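Local coordinates for protein glyoxalase III (glutathione-independent) (Candida albicans, PDB 4LRU) that converts methylglyoxal and water to D-lactate in a single glutathione-independent step, detoxifying the methylglyoxal that the cell itself produces, at residues A[34-39]-A[225-230]; A[47-53]-A[86-92]; A[92-97]-A[120-124]. One frame throughout, in Å; residues are numbered along the deposited sequence.

Contact 1 of 3, residues A[34-39]-A[225-230]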
loop_
_atom_site.group_PDB
_atom_site.type_symbol
_atom_site.label_atom_id
_atom_site.label_comp_id
_atom_site.label_asym_id
_atom_site.label_seq_id
_atom_site.Cartn_x
_atom_site.Cartn_y
_atom_site.Cartn_z
ATOM N N HIS A 34 -10.078 -2.074 3.643
ATOM C CA HIS A 34 -10.423 -0.817 4.294
ATOM C C HIS A 34 -10.305 0.380 3.353
ATOM O O HIS A 34 -11.263 1.158 3.224
ATOM C CB HIS A 34 -9.604 -0.600 5.571
ATOM C CG HIS A 34 -9.995 -1.505 6.694
ATOM N ND1 HIS A 34 -9.303 -1.547 7.884
ATOM C CD2 HIS A 34 -11.010 -2.392 6.820
ATOM C CE1 HIS A 34 -9.871 -2.422 8.692
ATOM N NE2 HIS A 34 -10.919 -2.937 8.077
ATOM N N PRO A 35 -9.160 0.522 2.656
ATOM C CA PRO A 35 -9.071 1.672 1.766
ATOM C C PRO A 35 -10.063 1.582 0.617
ATOM O O PRO A 35 -10.641 2.592 0.214
ATOM C CB PRO A 35 -7.612 1.645 1.286
ATOM C CG PRO A 35 -6.882 0.895 2.356
ATOM C CD PRO A 35 -7.855 -0.139 2.827
ATOM N N PHE A 36 -10.290 0.375 0.090
ATOM C CA PHE A 36 -11.316 0.197 -0.931
ATOM C C PHE A 36 -12.641 0.775 -0.434
ATOM O O PHE A 36 -13.317 1.533 -1.134
ATOM C CB PHE A 36 -11.488 -1.288 -1.300
ATOM C CG PHE A 36 -12.581 -1.536 -2.309
ATOM C CD1 PHE A 36 -12.341 -1.397 -3.669
ATOM C CD2 PHE A 36 -13.871 -1.845 -1.896
ATOM C CE1 PHE A 36 -13.348 -1.614 -4.589
ATOM C CE2 PHE A 36 -14.887 -2.046 -2.814
ATOM C CZ PHE A 36 -14.624 -1.926 -4.163
ATOM N N GLU A 37 -13.019 0.413 0.781
ATOM C CA GLU A 37 -14.327 0.832 1.289
ATOM C C GLU A 37 -14.380 2.341 1.550
ATOM O O GLU A 37 -15.414 2.968 1.314
ATOM C CB GLU A 37 -14.705 0.041 2.541
ATOM C CG GLU A 37 -15.095 -1.406 2.268
ATOM C CD GLU A 37 -16.423 -1.494 1.559
ATOM O OE1 GLU A 37 -17.472 -1.329 2.229
ATOM O OE2 GLU A 37 -16.434 -1.708 0.336
ATOM N N VAL A 38 -13.295 2.911 2.062
ATOM C CA VAL A 38 -13.249 4.356 2.321
ATOM C C VAL A 38 -13.434 5.116 1.005
ATOM O O VAL A 38 -14.256 6.026 0.902
ATOM C CB VAL A 38 -11.929 4.763 2.980
ATOM C CG1 VAL A 38 -11.764 6.275 2.993
ATOM C CG2 VAL A 38 -11.882 4.204 4.388
ATOM N N PHE A 39 -12.667 4.731 -0.005
ATOM C CA PHE A 39 -12.753 5.386 -1.299
ATOM C C PHE A 39 -14.095 5.114 -1.993
ATOM O O PHE A 39 -14.630 5.990 -2.671
ATOM C CB PHE A 39 -11.585 4.953 -2.175
ATOM C CG PHE A 39 -10.231 5.392 -1.665
ATOM C CD1 PHE A 39 -10.004 6.688 -1.242
ATOM C CD2 PHE A 39 -9.163 4.516 -1.688
ATOM C CE1 PHE A 39 -8.761 7.084 -0.792
ATOM C CE2 PHE A 39 -7.916 4.903 -1.246
ATOM C CZ PHE A 39 -7.702 6.194 -0.810
ATOM N N ALA A 225 -4.900 1.688 8.220
ATOM C CA ALA A 225 -5.316 1.703 6.829
ATOM C C ALA A 225 -6.499 2.635 6.571
ATOM O O ALA A 225 -6.501 3.373 5.579
ATOM C CB ALA A 225 -5.617 0.290 6.343
ATOM N N VAL A 226 -7.512 2.602 7.439
ATOM C CA VAL A 226 -8.637 3.508 7.301
ATOM C C VAL A 226 -8.137 4.953 7.321
ATOM O O VAL A 226 -8.464 5.749 6.436
ATOM C CB VAL A 226 -9.717 3.294 8.382
ATOM C CG1 VAL A 226 -10.722 4.427 8.349
ATOM C CG2 VAL A 226 -10.437 1.976 8.178
ATOM N N LYS A 227 -7.336 5.294 8.324
ATOM C CA LYS A 227 -6.905 6.673 8.495
ATOM C C LYS A 227 -6.052 7.099 7.307
ATOM O O LYS A 227 -6.117 8.244 6.887
ATOM C CB LYS A 227 -6.124 6.837 9.804
ATOM C CG LYS A 227 -5.913 8.294 10.212
ATOM C CD LYS A 227 -5.153 8.401 11.526
ATOM C CE LYS A 227 -5.134 9.839 12.052
ATOM N NZ LYS A 227 -4.320 10.745 11.190
ATOM N N THR A 228 -5.248 6.182 6.762
ATOM C CA THR A 228 -4.406 6.520 5.612
ATOM C C THR A 228 -5.296 6.931 4.440
ATOM O O THR A 228 -5.070 7.969 3.818
ATOM C CB THR A 228 -3.478 5.370 5.185
ATOM O OG1 THR A 228 -2.714 4.907 6.308
ATOM C CG2 THR A 228 -2.516 5.838 4.113
ATOM N N ALA A 229 -6.332 6.145 4.168
ATOM C CA ALA A 229 -7.289 6.482 3.118
ATOM C C ALA A 229 -8.020 7.794 3.381
ATOM O O ALA A 229 -8.180 8.615 2.475
ATOM C CB ALA A 229 -8.283 5.355 2.922
ATOM N N GLU A 230 -8.460 8.003 4.620
ATOM C CA GLU A 230 -9.143 9.239 4.966
ATOM C C GLU A 230 -8.198 10.413 4.775
ATOM O O GLU A 230 -8.611 11.471 4.299
ATOM C CB GLU A 230 -9.655 9.200 6.413
ATOM C CG GLU A 230 -10.747 8.171 6.657
ATOM C CD GLU A 230 -11.186 8.137 8.120
ATOM O OE1 GLU A 230 -10.366 8.519 8.987
ATOM O OE2 GLU A 230 -12.342 7.730 8.403
HETATM O O HOH W 1 -7.530 0.114 9.309
#
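In the alpha/beta sandwich of the DJ-1 superfamily, helices 29-42 and 225-236 pack side by side against one face of the central sheet, and His34, Pro35, Val38 and Phe39 of the first meet Ala225, Val226 and Ala229 of the second. The axes of segments 34-39 and 225-230 approach to 8.4 Å and cross at -38°, consistent with the small side chains of Ala225 and Ala229. The methyl of Ala229 is the shared contact point: CB lies 3.6 Å from Val38 CG1, touches Pro35 CB, and sits over one face of the Phe39 ring in a CH-pi contact. There Ala229 CB is 4.2 Å from the ring centroid and offset toward the rim. Val38 has CG1 anti to its backbone N (chi1 169°), which turns that methyl to Ala229 and leaves CG2 to meet Val226 CG1. Phe39 also packs on Val232 and Ile233, one turn beyond Ala229 on helix 225-236, while Pro35 packs on Phe104 of strand 102-105. At the His34 end Ala225 CB comes to the edge of the His34 ring, near its plane, and Val226 CG2 lies 3.7 Å from His34 ND1. His34 NE2 is hydrogen-bonded to Asp71, which together with the water at ND1 probably limits rotation of the ring. That water lies in the ring plane, 2.8 Å from His34 ND1, and accepts a 3.1 Å hydrogen bond from Val226 N.

Contact 2 of 3, residues A[47-53]-A[86-92]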
loop_
_atom_site.group_PDB
_atom_site.type_symbol
_atom_site.label_atom_id
_atom_site.label_comp_id
_atom_site.label_asym_id
_atom_site.label_seq_id
_atom_site.Cartn_x
_atom_site.Cartn_y
_atom_site.Cartn_z
ATOM N N GLN A 47 -9.682 0.935 -9.063
ATOM C CA GLN A 47 -9.097 -0.134 -9.871
ATOM C C GLN A 47 -8.004 -0.836 -9.068
ATOM O O GLN A 47 -6.981 -0.235 -8.712
ATOM C CB GLN A 47 -8.484 0.436 -11.157
ATOM C CG GLN A 47 -7.757 -0.602 -12.009
ATOM C CD GLN A 47 -8.710 -1.615 -12.627
ATOM O OE1 GLN A 47 -9.528 -1.284 -13.489
ATOM N NE2 GLN A 47 -8.613 -2.862 -12.181
ATOM N N LEU A 48 -8.208 -2.114 -8.778
ATOM C CA LEU A 48 -7.165 -2.907 -8.159
ATOM C C LEU A 48 -6.165 -3.345 -9.240
ATOM O O LEU A 48 -6.556 -3.687 -10.369
ATOM C CB LEU A 48 -7.754 -4.134 -7.461
ATOM C CG LEU A 48 -8.378 -3.890 -6.082
ATOM C CD1 LEU A 48 -9.507 -2.888 -6.190
ATOM C CD2 LEU A 48 -8.870 -5.193 -5.455
ATOM N N ALA A 49 -4.885 -3.366 -8.889
ATOM C CA ALA A 49 -3.840 -3.825 -9.810
ATOM C C ALA A 49 -2.699 -4.444 -9.028
ATOM O O ALA A 49 -2.384 -4.008 -7.911
ATOM C CB ALA A 49 -3.314 -2.674 -10.644
ATOM N N SER A 50 -2.049 -5.435 -9.633
ATOM C CA SER A 50 -0.724 -5.845 -9.194
ATOM C C SER A 50 0.217 -5.862 -10.393
ATOM O O SER A 50 -0.207 -5.723 -11.544
ATOM C CB SER A 50 -0.762 -7.227 -8.542
ATOM O OG SER A 50 -0.942 -8.245 -9.510
ATOM N N GLU A 51 1.505 -6.058 -10.140
ATOM C CA GLU A 51 2.473 -5.968 -11.226
ATOM C C GLU A 51 2.326 -7.113 -12.246
ATOM O O GLU A 51 2.711 -6.981 -13.418
ATOM C CB GLU A 51 3.891 -5.900 -10.652
ATOM C CG GLU A 51 4.955 -5.456 -11.654
ATOM C CD GLU A 51 4.831 -4.006 -12.112
ATOM O OE1 GLU A 51 4.004 -3.250 -11.551
ATOM O OE2 GLU A 51 5.541 -3.623 -13.061
ATOM N N THR A 52 1.720 -8.218 -11.825
ATOM C CA THR A 52 1.524 -9.367 -12.694
ATOM C C THR A 52 0.056 -9.634 -13.054
ATOM O O THR A 52 -0.233 -10.488 -13.894
ATOM C CB THR A 52 2.031 -10.629 -12.010
ATOM O OG1 THR A 52 1.315 -10.781 -10.774
ATOM C CG2 THR A 52 3.517 -10.506 -11.729
ATOM N N GLY A 53 -0.864 -8.953 -12.370
ATOM C CA GLY A 53 -2.268 -9.330 -12.415
ATOM C C GLY A 53 -2.668 -10.488 -11.519
ATOM O O GLY A 53 -3.818 -10.952 -11.564
ATOM N N LEU A 86 -11.989 -7.364 -6.981
ATOM C CA LEU A 86 -10.940 -8.379 -7.063
ATOM C C LEU A 86 -11.013 -9.141 -8.376
ATOM O O LEU A 86 -9.988 -9.378 -9.011
ATOM C CB LEU A 86 -11.014 -9.368 -5.895
ATOM C CG LEU A 86 -10.533 -8.856 -4.546
ATOM C CD1 LEU A 86 -10.912 -9.869 -3.482
ATOM C CD2 LEU A 86 -9.035 -8.587 -4.552
ATOM N N LYS A 87 -12.221 -9.517 -8.795
ATOM C CA LYS A 87 -12.404 -10.146 -10.095
ATOM C C LYS A 87 -11.926 -9.255 -11.245
ATOM O O LYS A 87 -11.477 -9.751 -12.275
ATOM C CB LYS A 87 -13.870 -10.523 -10.296
ATOM C CG LYS A 87 -14.140 -11.328 -11.555
ATOM C CD LYS A 87 -15.604 -11.729 -11.652
ATOM C CE LYS A 87 -15.953 -12.241 -13.042
ATOM N NZ LYS A 87 -14.893 -13.122 -13.613
ATOM N N ASN A 88 -12.021 -7.942 -11.057
ATOM C CA ASN A 88 -11.650 -6.970 -12.082
ATOM C C ASN A 88 -10.197 -6.506 -11.954
ATOM O O ASN A 88 -9.776 -5.595 -12.666
ATOM C CB ASN A 88 -12.574 -5.753 -11.971
ATOM C CG ASN A 88 -12.581 -4.891 -13.222
ATOM O OD1 ASN A 88 -12.662 -5.394 -14.348
ATOM N ND2 ASN A 88 -12.511 -3.573 -13.028
ATOM N N LEU A 89 -9.446 -7.098 -11.027
ATOM C CA LEU A 89 -8.043 -6.750 -10.833
ATOM C C LEU A 89 -7.243 -6.924 -12.125
ATOM O O LEU A 89 -7.388 -7.916 -12.826
ATOM C CB LEU A 89 -7.433 -7.618 -9.732
ATOM C CG LEU A 89 -5.999 -7.258 -9.328
ATOM C CD1 LEU A 89 -5.760 -7.487 -7.848
ATOM C CD2 LEU A 89 -4.997 -8.045 -10.160
ATOM N N LYS A 90 -6.392 -5.954 -12.430
ATOM C CA LYS A 90 -5.637 -5.989 -13.681
ATOM C C LYS A 90 -4.135 -6.030 -13.462
ATOM O O LYS A 90 -3.626 -5.638 -12.409
ATOM C CB LYS A 90 -5.995 -4.801 -14.575
ATOM C CG LYS A 90 -7.442 -4.780 -15.053
ATOM C CD LYS A 90 -7.767 -5.909 -16.011
ATOM C CE LYS A 90 -9.089 -5.679 -16.741
ATOM N NZ LYS A 90 -10.260 -5.686 -15.815
ATOM N N LYS A 91 -3.422 -6.501 -14.475
ATOM C CA LYS A 91 -1.976 -6.341 -14.525
ATOM C C LYS A 91 -1.656 -4.875 -14.830
ATOM O O LYS A 91 -2.250 -4.291 -15.735
ATOM C CB LYS A 91 -1.401 -7.260 -15.613
ATOM C CG LYS A 91 0.113 -7.336 -15.627
ATOM C CD LYS A 91 0.596 -8.506 -16.468
ATOM C CE LYS A 91 0.271 -8.316 -17.942
ATOM N NZ LYS A 91 0.881 -9.397 -18.770
ATOM N N ALA A 92 -0.738 -4.276 -14.072
ATOM C CA ALA A 92 -0.496 -2.826 -14.170
ATOM C C ALA A 92 -0.171 -2.379 -15.596
ATOM O O ALA A 92 -0.625 -1.325 -16.041
ATOM C CB ALA A 92 0.598 -2.386 -13.204
HETATM O O HOH W 2 -10.335 -2.784 -15.513
HETATM O O HOH W 3 -5.650 -10.025 -13.469
#
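Two flat amides, the side chain of Gln47 and the peptide after Asn88, meet at the edge of the Rossmann-like sheet, where strand 90-91 runs parallel to strand 45-50 as its outermost strand. Asn88 O lies at the edge of the Gln47 amide, 2° out of its plane, and accepts a 3.0 Å hydrogen bond from Gln47 NE2. Lys90 CG lies over one face of that amide, 3.6 Å from Gln47 NE2. The same NE2 gives its other N-H to Leu48 O, again near the amide plane and almost straight at 171°, so both bonds resist rotation. Each carbonyl is gripped on opposite faces: Asn88 O by Gln47 NE2 and Lys90 NZ, Leu48 O by Gln47 NE2 and Lys90 N. The bend of Gln47 at chi2 (68°) turns the amide toward Leu48 O and across to Asn88 O. A water links Gln47 OE1 to Lys90 NZ. Strand pairing continues with Ser50 N to Lys90 O at 3.2 Å and Ala92 N to Ser50 O at 3.0 Å. On the side facing helix 81-87, Leu48 CD2 packs 3.5 Å from Leu86 CD2, and Leu48 CB meets Leu89 CD1. After strand 45-50 the chain turns through residues 51-53, and Lys91 CB lies against Gly53 N while its CG and CD run along the Glu51-Thr52 backbone. A water donates to Gly53 O and Leu89 O, 2.8 Å from each.

Contact 3 of 3, residues A[92-97]-A[120-124]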
loop_
_atom_site.group_PDB
_atom_site.type_symbol
_atom_site.label_atom_id
_atom_site.label_comp_id
_atom_site.label_asym_id
_atom_site.label_seq_id
_atom_site.Cartn_x
_atom_site.Cartn_y
_atom_site.Cartn_z
ATOM N N ALA A 92 -0.738 -4.276 -14.072
ATOM C CA ALA A 92 -0.496 -2.826 -14.170
ATOM C C ALA A 92 -0.171 -2.379 -15.596
ATOM O O ALA A 92 -0.625 -1.325 -16.041
ATOM C CB ALA A 92 0.598 -2.386 -13.204
ATOM N N SER A 93 0.606 -3.179 -16.322
ATOM C CA SER A 93 1.012 -2.807 -17.676
ATOM C C SER A 93 -0.163 -2.744 -18.656
ATOM O O SER A 93 -0.044 -2.135 -19.720
ATOM C CB SER A 93 2.053 -3.793 -18.203
ATOM O OG SER A 93 1.473 -5.061 -18.350
ATOM N N ASP A 94 -1.280 -3.392 -18.318
ATOM C CA ASP A 94 -2.478 -3.337 -19.153
ATOM C C ASP A 94 -3.319 -2.074 -18.922
ATOM O O ASP A 94 -4.346 -1.883 -19.574
ATOM C CB ASP A 94 -3.357 -4.572 -18.952
ATOM C CG ASP A 94 -2.718 -5.837 -19.486
ATOM O OD1 ASP A 94 -2.021 -5.750 -20.525
ATOM O OD2 ASP A 94 -2.920 -6.898 -18.864
ATOM N N LEU A 95 -2.867 -1.199 -18.029
ATOM C CA LEU A 95 -3.610 0.016 -17.695
ATOM C C LEU A 95 -2.933 1.239 -18.281
ATOM O O LEU A 95 -1.735 1.226 -18.547
ATOM C CB LEU A 95 -3.677 0.160 -16.173
ATOM C CG LEU A 95 -4.339 -1.012 -15.447
ATOM C CD1 LEU A 95 -4.258 -0.794 -13.944
ATOM C CD2 LEU A 95 -5.780 -1.227 -15.885
ATOM N N ASP A 96 -3.703 2.308 -18.476
ATOM C CA ASP A 96 -3.149 3.610 -18.862
ATOM C C ASP A 96 -2.847 4.432 -17.621
ATOM O O ASP A 96 -3.768 4.840 -16.913
ATOM C CB ASP A 96 -4.144 4.374 -19.748
ATOM C CG ASP A 96 -3.586 5.703 -20.256
ATOM O OD1 ASP A 96 -2.602 6.210 -19.668
ATOM O OD2 ASP A 96 -4.127 6.240 -21.255
ATOM N N PRO A 97 -1.557 4.686 -17.354
ATOM C CA PRO A 97 -1.220 5.368 -16.104
ATOM C C PRO A 97 -1.885 6.739 -15.957
ATOM O O PRO A 97 -2.105 7.182 -14.824
ATOM C CB PRO A 97 0.304 5.516 -16.157
ATOM C CG PRO A 97 0.764 4.690 -17.309
ATOM C CD PRO A 97 -0.398 4.543 -18.245
ATOM N N ASP A 120 5.883 -0.786 -13.599
ATOM C CA ASP A 120 4.586 -0.334 -14.122
ATOM C C ASP A 120 3.723 0.339 -13.040
ATOM O O ASP A 120 3.196 1.451 -13.253
ATOM C CB ASP A 120 3.826 -1.497 -14.758
ATOM C CG ASP A 120 4.485 -1.996 -16.035
ATOM O OD1 ASP A 120 4.844 -1.141 -16.880
ATOM O OD2 ASP A 120 4.600 -3.236 -16.210
ATOM N N LEU A 121 3.569 -0.310 -11.886
ATOM C CA LEU A 121 2.904 0.340 -10.749
ATOM C C LEU A 121 3.607 1.646 -10.394
ATOM O O LEU A 121 2.951 2.663 -10.116
ATOM C CB LEU A 121 2.907 -0.582 -9.522
ATOM C CG LEU A 121 1.908 -1.729 -9.587
ATOM C CD1 LEU A 121 2.067 -2.647 -8.399
ATOM C CD2 LEU A 121 0.486 -1.180 -9.646
ATOM N N GLN A 122 4.939 1.623 -10.384
ATOM C CA GLN A 122 5.698 2.823 -10.052
ATOM C C GLN A 122 5.419 3.955 -11.034
ATOM O O GLN A 122 5.355 5.134 -10.634
ATOM C CB GLN A 122 7.190 2.512 -9.970
ATOM C CG GLN A 122 7.569 1.752 -8.705
ATOM C CD GLN A 122 9.044 1.445 -8.634
ATOM O OE1 GLN A 122 9.673 1.169 -9.660
ATOM N NE2 GLN A 122 9.619 1.521 -7.443
ATOM N N LYS A 123 5.268 3.608 -12.312
ATOM C CA LYS A 123 4.972 4.591 -13.346
ATOM C C LYS A 123 3.584 5.193 -13.125
ATOM O O LYS A 123 3.383 6.388 -13.313
ATOM C CB LYS A 123 5.069 3.960 -14.743
ATOM C CG LYS A 123 4.733 4.909 -15.886
ATOM C CD LYS A 123 5.777 6.006 -16.000
ATOM C CE LYS A 123 5.567 6.886 -17.222
ATOM N NZ LYS A 123 6.440 8.100 -17.201
ATOM N N ILE A 124 2.630 4.375 -12.687
ATOM C CA ILE A 124 1.312 4.921 -12.317
ATOM C C ILE A 124 1.460 5.900 -11.142
ATOM O O ILE A 124 0.935 7.024 -11.185
ATOM C CB ILE A 124 0.270 3.834 -12.003
ATOM C CG1 ILE A 124 0.131 2.888 -13.197
ATOM C CG2 ILE A 124 -1.059 4.499 -11.617
ATOM C CD1 ILE A 124 -0.811 1.718 -12.983
HETATM O O HOH W 4 2.667 -4.870 -15.143
#
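Asp120 OD2 accepts a 2.7 Å hydrogen bond from a water that in turn accepts one from Ser93 N, at 2.9 Å; this single bridge is the polar link between the 3-10 turn 92-94 and the start of helix 119-130. Asp120 CG stands anti to its carbonyl carbon (chi1 -68°), which brings the carboxylate alongside Ser93, and OD2 lies 3.3 Å from Ser93 CB. Behind the carboxylate Asp120 CB meets the methyl of Ala92 at 3.7 Å. That methyl is the centre of the apolar part, for Leu121 reaches it as well, with its CD2 branch 3.8 Å from Ala92 CB although the Leu121 side chain sets out away from the turn. Leu121 continues onto Leu8 and Ala10, so the turn and the inner strand 6-10 share one leucine. One turn further along the helix, Ile124 lies between two parts of the loop. Its CG1 packs against the ring of Pro97, 4.0 Å from Pro97 CB, while its CD1 end points between Ala92 and Leu95, 4.4 Å from Leu95 CD1. Leu95, backed by Leu8, Gln47 and Ala49, closes this layer from the sheet side. Toward solvent the aliphatic part of Lys123 passes Pro97, CG to CG. The segments thus join the connection between strands 90-91 and 102-105 to a helix packed on the central sheet. The helix start is probably hydrogen-bonded through Asp120 N and Leu121 N to the Glu51 carboxylate, while across this contact Leu121 and Ile124 are met by methyl and ring carbons. The mixture implies an apolar seam on the sheet side, with the acidic group and its water kept at the exposed border.

Overall arrangement
All three contacts belong to one alpha/beta sandwich and are partly buried. Contact 1, nearest the chain's centre, joins two helices and is almost wholly apolar; its Ala225 side chain lies about 8 Å from that of Cys139, an inferred active-site residue. Contacts 2 and 3 are more peripheral, at the sheet edge and away from the annotated sites, and include exposed residues such as Lys91 and Ser93. Contact 2 is largely backbone and amide hydrogen bonding, contact 3 mostly apolar with a water bridge. They share Ala92, and Glu51 of contact 2 probably bonds the helix start of contact 3. Phe36 and Leu48 connect contacts 1 and 2; contacts 1 and 3 do not touch.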